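Local coordinates for mandelate racemase/muconate lactonizing enzyme family protein (Bradyrhizobium sp. ORS 278, PDB 3TOY) that belongs to the mandelate racemase/muconate lactonizing enzyme family of the enolase superfamily and binds a calcium ion within its barrel domain, at residues T174-C179 / R207-P212; F184-S189 / A215-F220; P266-E271 / F290-L295; D294-G299 / S320-E325. All blocks are in the same frame, centred on the assembly; numbering follows the deposited sequence.

Interaction 1 of 4, residues T174-C179 / R207-P212; sequences TLRTAC and RALLGP
Leu175 reaches from helix 168-181 to Leu209 and Leu210 of helix 196-210. Its CB already makes the first contact, lying 4.3 Å from Leu210 CD2. Because CG stands anti to the carbonyl carbon (chi1 -63°), the branch is carried on toward the other helix, where CD1 meets Leu209 CD2 at 3.9 Å and the two leucines cross at a slant. One turn further on, Cys179 SG packs 3.9 Å from Leu210 CD2, so this one methyl serves both the base of Leu175 and the sulfur of Cys179. The outer part of the contact is built differently: Leu209 CD1 sits over the centre of one face of the Arg176 guanidinium, 4.3 Å from CZ, while NH1 of that arginine is salt-bridged to Glu172. No hydrogen bond joins the two segments. Behind the apolar patch, Arg207 NH1 donates to Gly211 O at 2.9 Å, in the guanidinium plane, bracing the chain as the helix ends. Leu210 also rests on Leu216 of strand 215-219. Neighbouring outer helices meeting through aliphatic side chains, with a strand beneath them, are characteristic of the helical shell of a beta/alpha barrel.

Interaction 2 of 4, residues F184-S189 / A215-F220; sequences FRAIKS and ALMLDF. With CA (calcium ion), chain E.
Asp219 OD2, on the strand paired with Lys188 and Ser189, is gripped both by the calcium ion at 2.4 Å and by Lys190 NZ through a hydrogen bond. The other oxygen, OD1, accepts from Asn221 N and from a calcium-bound water at 2.6 Å, so both ends of the carboxylate are held and its rotation should be restricted. Lys188 slants across it: its CD lies 4.1 Å from Asp219 CB, and a bend at chi3 (79°) turns NZ to the calcium's water shell. There NZ donates to a second calcium-bound water at 3.1 Å; its salt bridges are to Glu245 and Glu341, and Tyr160 OH is a further hydrogen-bond partner. Farther down this face Met217 crosses Lys188 at about a right angle, with Met217 CB 3.7 Å from Lys188 CG, and curls back until its CE touches Ala186 CB. The pairing itself is regular. Five backbone bonds alternate from Ala215 N to Arg185 O through to Asp219 N to Ser189 O, the shortest being Ile187 N to Ala215 O at 2.8 Å, and the strand axes diverge by just 20°. Ile187, Ser189, Leu216 and Leu218 point to the other face, where both Ser189 and Leu218 pack on Met202 of helix 196-210. The result is a beta-alpha-beta unit of the barrel, with the metal site at the C-terminal ends of its strands, as in the enolase superfamily.

Interaction 3 of 4, residues P266-E271 / F290-L295; sequences PIQAGE and FIMPDL. With CA (calcium ion), chain E.
Phe290, Met292 and Gln268 bury the most surface where strand 267-269 and the short, weakly bonded strand 290-291 run side by side, parallel neighbours in the beta/alpha barrel linked through helix 275-285. The ring of Phe290 takes Pro266 over one face: Pro266 CB stands 3.9 Å from the ring centroid, displaced toward the rim, in a CH-pi contact. His338 meets the same ring edge-to-face, and Ala227 of a second subunit packs against it, so this end of the strand pair reaches a subunit boundary. Phe290 N bonds to Ile267 O at 3.0 Å, and Met292 N to Ala269 O at 2.9 Å; the second bond is more bent, with an N-H...O angle of 146°, and the pairing as a whole is loose.

Gln268 and Met292 cross at about a right angle, the aliphatic part of the glutamine lying against the thioether, with Gln268 CG 3.4 Å from Met292 SD. Glu245 on strand 243-245 is touched by both side chains, which places them among the residues lining the barrel interior. Beyond the strands a water joins the segments, donating to Gly270 O and accepting from Asp294 N.

Glu271 clasps the calcium ion with both carboxylate oxygens, OE1 at 2.4 Å and the slightly longer OE2 at 2.6 Å; Asp219 and Glu245 complete the protein's share of the site. Met292 has CG wedged between its backbone N and carbonyl carbon (chi1 49°), and a bend at chi3 brings its CE within 3.4 Å of Glu271 OE1.

Interaction 4 of 4, residues D294-G299 / S320-E325; sequences DLMKVG and SHILPE. With ACT (acetate ion), chain F.
His321 and Asp294 both extend their side chains anti to the backbone N, with chi1 of -179° and -174°, and this brings the imidazole edge to the carboxylate. His321 ND1 donates to Asp294 OD2 at 2.8 Å. The oxygen lies close to the ring plane, but the donor arrives from above the carboxylate, whose plane is turned 62° from the ring. The other ring nitrogen, NE2, makes a nearly straight hydrogen bond to acetate O at 2.8 Å, and Ile322 CG1 lies over one face of the ring, toward its rim. The aspartate bond should limit rotation of the imidazole, whose NE2 meets the acetate, itself also bonded by Lys190 and Asn221.

Asp294 OD1 is engaged too: it accepts from Met296 N at 2.7 Å, closing an Asx turn, and Asp294 O takes both Lys297 N and Val298 N. That tight turn follows strand 290-291 and leads into helix 300-314 of the beta/alpha barrel, whereas His321 precedes helix 324-330, with Leu323 at its N-cap position.

Away from the acetate the contact becomes apolar. Leu323 CD2 packs against Met296 CG at 3.8 Å and Leu295 CB at 4.1 Å, and the Met296 and Leu323 side chains cross at about a right angle. Strand 69-75 continues this packing, with Leu74 on Met296 and Tyr73 on Leu323. Between the backbones, one water accepts from Leu295 N at 2.9 Å and donates to His321 O at 2.8 Å.

Interaction 1 is partly buried on the outer helical shell and depends on apolar packing, whereas interactions 2, 3 and 4 are buried nearer the chain's centre. Helix 196-210 of interaction 1 is the crossover helix between the two strands of interaction 2, and the contacts meet where Leu210 CD1 packs on Leu216 CD2. Interactions 2 and 3 each pair two parallel strands of the same barrel, regularly in the first and loosely in the second, and each supplies a carboxylate to the same calcium ion, Asp219 at a strand's end and Glu271 just past one. Interaction 4 continues from interaction 3 through Asp294, trading strand hydrogen bonds for a side-chain bond and an Asx turn; Pro293 O probably accepts from His321 N between them.

Interaction 1 of 4, residues T174-C179 / R207-P212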
loop_
_atom_site.group_PDB
_atom_site.type_symbol
_atom_site.label_atom_id
_atom_site.label_comp_id
_atom_site.label_asym_id
_atom_site.label_seq_id
_atom_site.Cartn_x
_atom_site.Cartn_y
_atom_site.Cartn_z
ATOM N N THR A 174 32.122 -30.313 25.366
ATOM C CA THR A 174 31.862 -30.316 23.935
ATOM C C THR A 174 32.043 -28.922 23.332
ATOM O O THR A 174 32.573 -28.790 22.228
ATOM C CB THR A 174 30.458 -30.832 23.636
ATOM O OG1 THR A 174 30.253 -32.054 24.355
ATOM C CG2 THR A 174 30.280 -31.071 22.138
ATOM N N LEU A 175 31.628 -27.888 24.064
ATOM C CA LEU A 175 31.657 -26.527 23.522
ATOM C C LEU A 175 33.063 -25.949 23.538
ATOM O O LEU A 175 33.450 -25.232 22.619
ATOM C CB LEU A 175 30.679 -25.609 24.258
ATOM C CG LEU A 175 29.218 -26.028 24.100
ATOM C CD1 LEU A 175 28.330 -25.237 25.063
ATOM C CD2 LEU A 175 28.759 -25.858 22.644
ATOM N N ARG A 176 33.819 -26.265 24.590
ATOM C CA ARG A 176 35.239 -25.935 24.646
ATOM C C ARG A 176 35.997 -26.561 23.484
ATOM O O ARG A 176 36.792 -25.901 22.818
ATOM C CB ARG A 176 35.841 -26.405 25.972
ATOM C CG ARG A 176 36.057 -25.276 26.961
ATOM C CD ARG A 176 34.875 -24.327 26.944
ATOM N NE ARG A 176 35.234 -22.997 27.422
ATOM C CZ ARG A 176 35.687 -22.746 28.646
ATOM N NH1 ARG A 176 35.854 -23.742 29.510
ATOM N NH2 ARG A 176 35.983 -21.503 29.001
ATOM N N THR A 177 35.750 -27.839 23.237
ATOM C CA THR A 177 36.371 -28.506 22.104
ATOM C C THR A 177 35.988 -27.806 20.800
ATOM O O THR A 177 36.840 -27.527 19.957
ATOM C CB THR A 177 35.971 -29.987 22.020
ATOM O OG1 THR A 177 36.364 -30.666 23.226
ATOM C CG2 THR A 177 36.633 -30.654 20.809
ATOM N N ALA A 178 34.702 -27.509 20.644
ATOM C CA ALA A 178 34.234 -26.854 19.433
ATOM C C ALA A 178 34.944 -25.517 19.200
ATOM O O ALA A 178 35.407 -25.245 18.095
ATOM C CB ALA A 178 32.717 -26.657 19.486
ATOM N N CYS A 179 35.026 -24.685 20.236
ATOM C CA CYS A 179 35.579 -23.333 20.094
ATOM C C CYS A 179 37.104 -23.285 20.120
ATOM O O CYS A 179 37.727 -22.533 19.363
ATOM C CB CYS A 179 35.035 -22.406 21.185
ATOM S SG CYS A 179 33.266 -22.056 21.051
ATOM N N ARG A 207 25.555 -17.905 27.063
ATOM C CA ARG A 207 26.212 -16.611 26.868
ATOM C C ARG A 207 27.221 -16.346 27.988
ATOM O O ARG A 207 28.259 -15.711 27.766
ATOM C CB ARG A 207 25.165 -15.474 26.788
ATOM C CG ARG A 207 25.710 -14.062 26.599
ATOM C CD ARG A 207 26.633 -13.951 25.376
ATOM N NE ARG A 207 25.932 -13.797 24.097
ATOM C CZ ARG A 207 26.481 -14.068 22.914
ATOM N NH1 ARG A 207 27.721 -14.547 22.856
ATOM N NH2 ARG A 207 25.793 -13.888 21.785
ATOM N N ALA A 208 26.914 -16.832 29.191
ATOM C CA ALA A 208 27.815 -16.673 30.333
ATOM C C ALA A 208 29.047 -17.564 30.176
ATOM O O ALA A 208 30.159 -17.160 30.511
ATOM C CB ALA A 208 27.094 -16.982 31.641
ATOM N N LEU A 209 28.844 -18.766 29.649
ATOM C CA LEU A 209 29.932 -19.711 29.446
ATOM C C LEU A 209 30.868 -19.305 28.309
ATOM O O LEU A 209 32.087 -19.319 28.469
ATOM C CB LEU A 209 29.379 -21.098 29.151
ATOM C CG LEU A 209 30.435 -22.036 28.570
ATOM C CD1 LEU A 209 31.512 -22.326 29.612
ATOM C CD2 LEU A 209 29.795 -23.327 28.081
ATOM N N LEU A 210 30.283 -18.933 27.173
ATOM C CA LEU A 210 31.025 -18.683 25.931
ATOM C C LEU A 210 31.559 -17.261 25.825
ATOM O O LEU A 210 32.474 -16.984 25.032
ATOM C CB LEU A 210 30.137 -18.982 24.713
ATOM C CG LEU A 210 29.742 -20.432 24.477
ATOM C CD1 LEU A 210 28.714 -20.529 23.378
ATOM C CD2 LEU A 210 30.961 -21.274 24.149
ATOM N N GLY A 211 30.976 -16.356 26.605
ATOM C CA GLY A 211 31.365 -14.946 26.569
ATOM C C GLY A 211 30.785 -14.166 25.399
ATOM O O GLY A 211 30.050 -14.719 24.580
ATOM N N PRO A 212 31.126 -12.870 25.303
ATOM C CA PRO A 212 30.536 -11.980 24.303
ATOM C C PRO A 212 31.024 -12.186 22.864
ATOM O O PRO A 212 30.371 -11.718 21.929
ATOM C CB PRO A 212 30.950 -10.596 24.795
ATOM C CG PRO A 212 32.235 -10.840 25.520
ATOM C CD PRO A 212 32.018 -12.144 26.225
#

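Interaction 2 of 4, residues F184-S189 / A215-F220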
loop_
_atom_site.group_PDB
_atom_site.type_symbol
_atom_site.label_atom_id
_atom_site.label_comp_id
_atom_site.label_asym_id
_atom_site.label_seq_id
_atom_site.Cartn_x
_atom_site.Cartn_y
_atom_site.Cartn_z
ATOM N N PHE A 184 35.617 -22.803 16.081
ATOM C CA PHE A 184 34.258 -22.237 15.873
ATOM C C PHE A 184 34.087 -20.916 16.613
ATOM O O PHE A 184 34.464 -20.804 17.776
ATOM C CB PHE A 184 33.182 -23.210 16.362
ATOM C CG PHE A 184 32.829 -24.282 15.366
ATOM C CD1 PHE A 184 32.156 -23.964 14.193
ATOM C CD2 PHE A 184 33.155 -25.608 15.605
ATOM C CE1 PHE A 184 31.823 -24.943 13.267
ATOM C CE2 PHE A 184 32.826 -26.603 14.685
ATOM C CZ PHE A 184 32.158 -26.271 13.513
ATOM N N ARG A 185 33.508 -19.924 15.939
ATOM C CA ARG A 185 33.231 -18.638 16.556
ATOM C C ARG A 185 31.721 -18.370 16.566
ATOM O O ARG A 185 31.290 -17.249 16.771
ATOM C CB ARG A 185 33.956 -17.515 15.797
ATOM C CG ARG A 185 35.489 -17.537 15.909
ATOM C CD ARG A 185 35.985 -17.117 17.300
ATOM N NE ARG A 185 36.133 -18.262 18.199
ATOM C CZ ARG A 185 37.284 -18.887 18.444
ATOM N NH1 ARG A 185 38.412 -18.470 17.875
ATOM N NH2 ARG A 185 37.312 -19.931 19.264
ATOM N N ALA A 186 30.934 -19.416 16.336
ATOM C CA ALA A 186 29.481 -19.313 16.296
ATOM C C ALA A 186 28.880 -20.677 16.624
ATOM O O ALA A 186 29.358 -21.696 16.120
ATOM C CB ALA A 186 29.032 -18.833 14.906
ATOM N N ILE A 187 27.849 -20.681 17.478
ATOM C CA ILE A 187 27.169 -21.880 17.973
ATOM C C ILE A 187 25.649 -21.705 17.844
ATOM O O ILE A 187 25.127 -20.658 18.218
ATOM C CB ILE A 187 27.439 -22.076 19.484
ATOM C CG1 ILE A 187 28.944 -22.235 19.748
ATOM C CG2 ILE A 187 26.721 -23.296 19.999
ATOM C CD1 ILE A 187 29.509 -23.490 19.118
ATOM N N LYS A 188 24.948 -22.724 17.354
ATOM C CA LYS A 188 23.480 -22.694 17.332
ATOM C C LYS A 188 22.916 -23.746 18.266
ATOM O O LYS A 188 23.410 -24.876 18.316
ATOM C CB LYS A 188 22.925 -22.913 15.926
ATOM C CG LYS A 188 21.372 -22.804 15.849
ATOM C CD LYS A 188 20.925 -22.680 14.402
ATOM C CE LYS A 188 20.911 -24.021 13.691
ATOM N NZ LYS A 188 20.467 -23.892 12.277
ATOM N N SER A 189 21.889 -23.371 19.022
ATOM C CA SER A 189 21.165 -24.334 19.830
ATOM C C SER A 189 19.648 -24.246 19.572
ATOM O O SER A 189 19.209 -23.442 18.740
ATOM C CB SER A 189 21.479 -24.117 21.302
ATOM O OG SER A 189 21.006 -25.221 22.064
ATOM N N ALA A 215 29.318 -15.998 18.471
ATOM C CA ALA A 215 27.956 -15.788 17.980
ATOM C C ALA A 215 27.066 -16.945 18.465
ATOM O O ALA A 215 27.496 -18.097 18.494
ATOM C CB ALA A 215 27.920 -15.672 16.472
ATOM N N LEU A 216 25.837 -16.619 18.878
ATOM C CA LEU A 216 24.865 -17.623 19.311
ATOM C C LEU A 216 23.608 -17.467 18.453
ATOM O O LEU A 216 23.087 -16.361 18.322
ATOM C CB LEU A 216 24.453 -17.382 20.756
ATOM C CG LEU A 216 25.399 -17.756 21.883
ATOM C CD1 LEU A 216 24.718 -17.405 23.202
ATOM C CD2 LEU A 216 25.708 -19.239 21.807
ATOM N N MET A 217 23.135 -18.567 17.885
ATOM C CA MET A 217 21.878 -18.582 17.154
ATOM C C MET A 217 20.895 -19.449 17.902
ATOM O O MET A 217 21.300 -20.403 18.590
ATOM C CB MET A 217 22.082 -19.146 15.745
ATOM C CG MET A 217 22.851 -18.233 14.796
ATOM S SD MET A 217 24.634 -18.344 15.027
ATOM C CE MET A 217 25.229 -18.364 13.316
ATOM N N LEU A 218 19.604 -19.144 17.768
ATOM C CA LEU A 218 18.562 -19.942 18.440
ATOM C C LEU A 218 17.525 -20.445 17.444
ATOM O O LEU A 218 16.934 -19.650 16.726
ATOM C CB LEU A 218 17.912 -19.135 19.576
ATOM C CG LEU A 218 16.769 -19.805 20.362
ATOM C CD1 LEU A 218 17.264 -21.091 21.046
ATOM C CD2 LEU A 218 16.174 -18.837 21.422
ATOM N N ASP A 219 17.315 -21.767 17.408
ATOM C CA ASP A 219 16.401 -22.390 16.473
ATOM C C ASP A 219 15.169 -22.925 17.192
ATOM O O ASP A 219 15.277 -23.809 18.044
ATOM C CB ASP A 219 17.156 -23.494 15.727
ATOM C CG ASP A 219 16.332 -24.181 14.646
ATOM O OD1 ASP A 219 15.153 -23.836 14.433
ATOM O OD2 ASP A 219 16.900 -25.072 13.975
ATOM N N PHE A 220 13.996 -22.365 16.872
ATOM C CA PHE A 220 12.730 -22.791 17.475
ATOM C C PHE A 220 12.088 -23.963 16.751
ATOM O O PHE A 220 11.081 -24.516 17.224
ATOM C CB PHE A 220 11.711 -21.623 17.564
ATOM C CG PHE A 220 11.991 -20.652 18.682
ATOM C CD1 PHE A 220 11.966 -21.074 20.008
ATOM C CD2 PHE A 220 12.248 -19.315 18.415
ATOM C CE1 PHE A 220 12.215 -20.204 21.042
ATOM C CE2 PHE A 220 12.497 -18.405 19.477
ATOM C CZ PHE A 220 12.472 -18.858 20.786
HETATM CA CA CA E . 16.857 -25.538 11.621
HETATM O O HOH W 1 19.072 -26.577 11.449
HETATM O O HOH W 2 14.764 -24.756 12.020
#

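Interaction 3 of 4, residues P266-E271 / F290-L295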
loop_
_atom_site.group_PDB
_atom_site.type_symbol
_atom_site.label_atom_id
_atom_site.label_comp_id
_atom_site.label_asym_id
_atom_site.label_seq_id
_atom_site.Cartn_x
_atom_site.Cartn_y
_atom_site.Cartn_z
ATOM N N PRO A 266 17.289 -10.579 13.999
ATOM C CA PRO A 266 17.034 -11.028 12.639
ATOM C C PRO A 266 16.337 -12.382 12.630
ATOM O O PRO A 266 16.650 -13.266 13.447
ATOM C CB PRO A 266 18.423 -11.092 12.013
ATOM C CG PRO A 266 19.241 -10.016 12.808
ATOM C CD PRO A 266 18.685 -10.147 14.216
ATOM N N ILE A 267 15.398 -12.542 11.703
ATOM C CA ILE A 267 14.656 -13.790 11.564
ATOM C C ILE A 267 15.267 -14.591 10.427
ATOM O O ILE A 267 15.442 -14.071 9.325
ATOM C CB ILE A 267 13.185 -13.489 11.221
ATOM C CG1 ILE A 267 12.543 -12.706 12.367
ATOM C CG2 ILE A 267 12.405 -14.774 10.966
ATOM C CD1 ILE A 267 12.632 -13.432 13.779
ATOM N N GLN A 268 15.610 -15.846 10.719
ATOM C CA GLN A 268 16.202 -16.784 9.755
ATOM C C GLN A 268 15.165 -17.878 9.435
ATOM O O GLN A 268 14.440 -18.340 10.322
ATOM C CB GLN A 268 17.447 -17.440 10.404
ATOM C CG GLN A 268 18.103 -18.562 9.610
ATOM C CD GLN A 268 18.762 -18.059 8.342
ATOM O OE1 GLN A 268 18.072 -17.768 7.362
ATOM N NE2 GLN A 268 20.116 -17.945 8.347
ATOM N N ALA A 269 15.096 -18.278 8.168
ATOM C CA ALA A 269 14.150 -19.318 7.752
ATOM C C ALA A 269 14.577 -19.859 6.414
ATOM O O ALA A 269 15.544 -19.392 5.844
ATOM C CB ALA A 269 12.700 -18.773 7.687
ATOM N N GLY A 270 13.853 -20.839 5.892
ATOM C CA GLY A 270 14.121 -21.266 4.509
ATOM C C GLY A 270 14.538 -22.718 4.325
ATOM O O GLY A 270 14.469 -23.250 3.211
ATOM N N GLU A 271 14.919 -23.384 5.404
ATOM C CA GLU A 271 15.439 -24.755 5.235
ATOM C C GLU A 271 14.348 -25.719 4.812
ATOM O O GLU A 271 14.637 -26.837 4.393
ATOM C CB GLU A 271 16.082 -25.258 6.529
ATOM C CG GLU A 271 15.083 -25.699 7.612
ATOM C CD GLU A 271 15.748 -25.770 8.978
ATOM O OE1 GLU A 271 16.379 -24.779 9.378
ATOM O OE2 GLU A 271 15.636 -26.807 9.658
ATOM N N PHE A 290 17.052 -13.194 6.939
ATOM C CA PHE A 290 18.102 -14.069 6.428
ATOM C C PHE A 290 17.383 -15.287 5.822
ATOM O O PHE A 290 16.247 -15.600 6.210
ATOM C CB PHE A 290 18.958 -14.607 7.597
ATOM C CG PHE A 290 19.724 -13.539 8.380
ATOM C CD1 PHE A 290 20.006 -12.298 7.824
ATOM C CD2 PHE A 290 20.197 -13.820 9.656
ATOM C CE1 PHE A 290 20.733 -11.360 8.555
ATOM C CE2 PHE A 290 20.934 -12.885 10.381
ATOM C CZ PHE A 290 21.206 -11.671 9.818
ATOM N N ILE A 291 18.060 -16.025 4.935
ATOM C CA ILE A 291 17.525 -17.312 4.492
ATOM C C ILE A 291 18.643 -18.353 4.567
ATOM O O ILE A 291 19.809 -18.003 4.498
ATOM C CB ILE A 291 16.948 -17.304 3.021
ATOM C CG1 ILE A 291 18.006 -16.863 2.004
ATOM C CG2 ILE A 291 15.642 -16.417 2.962
ATOM C CD1 ILE A 291 17.526 -16.984 0.574
ATOM N N MET A 292 18.241 -19.610 4.677
ATOM C CA MET A 292 19.171 -20.742 4.650
ATOM C C MET A 292 18.549 -21.923 3.896
ATOM O O MET A 292 17.990 -22.848 4.516
ATOM C CB MET A 292 19.558 -21.162 6.081
ATOM C CG MET A 292 18.407 -21.353 7.058
ATOM S SD MET A 292 18.996 -21.690 8.748
ATOM C CE MET A 292 19.447 -23.460 8.623
ATOM N N PRO A 293 18.606 -21.883 2.559
ATOM C CA PRO A 293 18.030 -22.993 1.802
ATOM C C PRO A 293 18.745 -24.316 2.133
ATOM O O PRO A 293 19.906 -24.300 2.549
ATOM C CB PRO A 293 18.278 -22.605 0.344
ATOM C CG PRO A 293 18.562 -21.115 0.362
ATOM C CD PRO A 293 19.171 -20.827 1.692
ATOM N N ASP A 294 18.010 -25.413 1.979
ATOM C CA ASP A 294 18.531 -26.782 2.057
ATOM C C ASP A 294 18.688 -27.266 0.622
ATOM O O ASP A 294 17.735 -27.216 -0.176
ATOM C CB ASP A 294 17.496 -27.644 2.796
ATOM C CG ASP A 294 17.993 -29.065 3.079
ATOM O OD1 ASP A 294 18.672 -29.655 2.198
ATOM O OD2 ASP A 294 17.691 -29.566 4.182
ATOM N N LEU A 295 19.884 -27.716 0.267
ATOM C CA LEU A 295 20.086 -28.197 -1.088
ATOM C C LEU A 295 19.104 -29.315 -1.457
ATOM O O LEU A 295 18.835 -29.506 -2.630
ATOM C CB LEU A 295 21.537 -28.665 -1.290
ATOM C CG LEU A 295 22.531 -27.519 -1.487
ATOM C CD1 LEU A 295 23.975 -27.995 -1.220
ATOM C CD2 LEU A 295 22.421 -26.917 -2.873
HETATM CA CA CA E . 16.857 -25.538 11.621
HETATM O O HOH W 3 15.115 -25.050 1.168
HETATM O O HOH W 4 15.111 -29.491 5.136
HETATM O O HOH W 2 14.764 -24.756 12.020
HETATM O O HOH W 1 19.072 -26.577 11.449
#

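Interaction 4 of 4, residues D294-G299 / S320-E325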
loop_
_atom_site.group_PDB
_atom_site.type_symbol
_atom_site.label_atom_id
_atom_site.label_comp_id
_atom_site.label_asym_id
_atom_site.label_seq_id
_atom_site.Cartn_x
_atom_site.Cartn_y
_atom_site.Cartn_z
ATOM N N ASP A 294 18.010 -25.413 1.979
ATOM C CA ASP A 294 18.531 -26.782 2.057
ATOM C C ASP A 294 18.688 -27.266 0.622
ATOM O O ASP A 294 17.735 -27.216 -0.176
ATOM C CB ASP A 294 17.496 -27.644 2.796
ATOM C CG ASP A 294 17.993 -29.065 3.079
ATOM O OD1 ASP A 294 18.672 -29.655 2.198
ATOM O OD2 ASP A 294 17.691 -29.566 4.182
ATOM N N LEU A 295 19.884 -27.716 0.267
ATOM C CA LEU A 295 20.086 -28.197 -1.088
ATOM C C LEU A 295 19.104 -29.315 -1.457
ATOM O O LEU A 295 18.835 -29.506 -2.630
ATOM C CB LEU A 295 21.537 -28.665 -1.290
ATOM C CG LEU A 295 22.531 -27.519 -1.487
ATOM C CD1 LEU A 295 23.975 -27.995 -1.220
ATOM C CD2 LEU A 295 22.421 -26.917 -2.873
ATOM N N MET A 296 18.586 -30.046 -0.469
ATOM C CA MET A 296 17.638 -31.136 -0.749
ATOM C C MET A 296 16.256 -30.623 -1.127
ATOM O O MET A 296 15.451 -31.369 -1.669
ATOM C CB MET A 296 17.397 -32.000 0.483
ATOM C CG MET A 296 18.579 -32.596 1.149
ATOM S SD MET A 296 17.898 -33.742 2.373
ATOM C CE MET A 296 17.328 -32.677 3.707
ATOM N N LYS A 297 15.947 -29.370 -0.792
ATOM C CA LYS A 297 14.552 -28.882 -0.984
ATOM C C LYS A 297 14.497 -27.683 -1.931
ATOM O O LYS A 297 13.469 -27.409 -2.560
ATOM C CB LYS A 297 13.942 -28.509 0.366
ATOM C CG LYS A 297 13.785 -29.691 1.307
ATOM C CD LYS A 297 12.939 -29.348 2.513
ATOM C CE LYS A 297 12.603 -30.594 3.336
ATOM N NZ LYS A 297 11.715 -30.308 4.502
ATOM N N VAL A 298 15.621 -27.000 -2.061
ATOM C CA VAL A 298 15.736 -25.866 -2.986
ATOM C C VAL A 298 15.903 -26.231 -4.472
ATOM O O VAL A 298 15.868 -25.341 -5.330
ATOM C CB VAL A 298 16.875 -24.921 -2.537
ATOM C CG1 VAL A 298 18.222 -25.460 -2.999
ATOM C CG2 VAL A 298 16.690 -23.510 -3.132
ATOM N N GLY A 299 16.041 -27.523 -4.797
ATOM C CA GLY A 299 16.313 -27.924 -6.199
ATOM C C GLY A 299 17.786 -28.171 -6.505
ATOM O O GLY A 299 18.248 -27.943 -7.630
ATOM N N SER A 320 23.477 -21.910 4.582
ATOM C CA SER A 320 23.029 -23.229 4.184
ATOM C C SER A 320 22.372 -23.982 5.329
ATOM O O SER A 320 22.617 -23.713 6.509
ATOM C CB SER A 320 24.217 -24.043 3.623
ATOM O OG SER A 320 25.278 -24.077 4.578
ATOM N N HIS A 321 21.515 -24.934 4.962
ATOM C CA HIS A 321 20.997 -25.876 5.930
ATOM C C HIS A 321 21.598 -27.265 5.697
ATOM O O HIS A 321 21.323 -27.892 4.673
ATOM C CB HIS A 321 19.496 -26.025 5.819
ATOM C CG HIS A 321 18.935 -26.978 6.826
ATOM N ND1 HIS A 321 18.191 -28.083 6.475
ATOM C CD2 HIS A 321 19.026 -26.996 8.175
ATOM C CE1 HIS A 321 17.839 -28.740 7.568
ATOM N NE2 HIS A 321 18.325 -28.094 8.615
ATOM N N ILE A 322 22.367 -27.723 6.690
ATOM C CA ILE A 322 23.083 -29.003 6.666
ATOM C C ILE A 322 23.718 -29.332 5.310
ATOM O O ILE A 322 24.147 -28.430 4.590
ATOM C CB ILE A 322 22.217 -30.155 7.235
ATOM C CG1 ILE A 322 21.018 -30.438 6.328
ATOM C CG2 ILE A 322 21.808 -29.837 8.649
ATOM C CD1 ILE A 322 20.113 -31.538 6.847
ATOM N N LEU A 323 23.866 -30.615 4.980
ATOM C CA LEU A 323 24.636 -30.968 3.763
ATOM C C LEU A 323 25.868 -30.059 3.590
ATOM O O LEU A 323 26.044 -29.399 2.548
ATOM C CB LEU A 323 23.743 -30.925 2.506
ATOM C CG LEU A 323 22.926 -32.192 2.176
ATOM C CD1 LEU A 323 21.864 -32.491 3.236
ATOM C CD2 LEU A 323 22.301 -32.129 0.793
ATOM N N PRO A 324 26.738 -30.026 4.607
ATOM C CA PRO A 324 27.871 -29.096 4.589
ATOM C C PRO A 324 28.850 -29.358 3.460
ATOM O O PRO A 324 29.508 -28.429 2.987
ATOM C CB PRO A 324 28.552 -29.326 5.943
ATOM C CG PRO A 324 28.082 -30.649 6.389
ATOM C CD PRO A 324 26.707 -30.842 5.831
ATOM N N GLU A 325 28.960 -30.603 3.013
ATOM C CA GLU A 325 29.935 -30.886 1.951
ATOM C C GLU A 325 29.593 -30.189 0.637
ATOM O O GLU A 325 30.460 -29.568 -0.017
ATOM C CB GLU A 325 30.083 -32.405 1.752
ATOM C CG GLU A 325 30.427 -33.143 3.056
ATOM C CD GLU A 325 29.196 -33.556 3.877
ATOM O OE1 GLU A 325 28.043 -33.279 3.459
ATOM O OE2 GLU A 325 29.383 -34.165 4.947
HETATM C C ACT F . 17.002 -28.980 11.909
HETATM O O ACT F . 18.078 -29.086 11.270
HETATM O OXT ACT F . 16.786 -27.878 12.455
HETATM C CH3 ACT F . 16.015 -30.110 12.024
HETATM O O HOH W 5 22.175 -27.389 2.016
#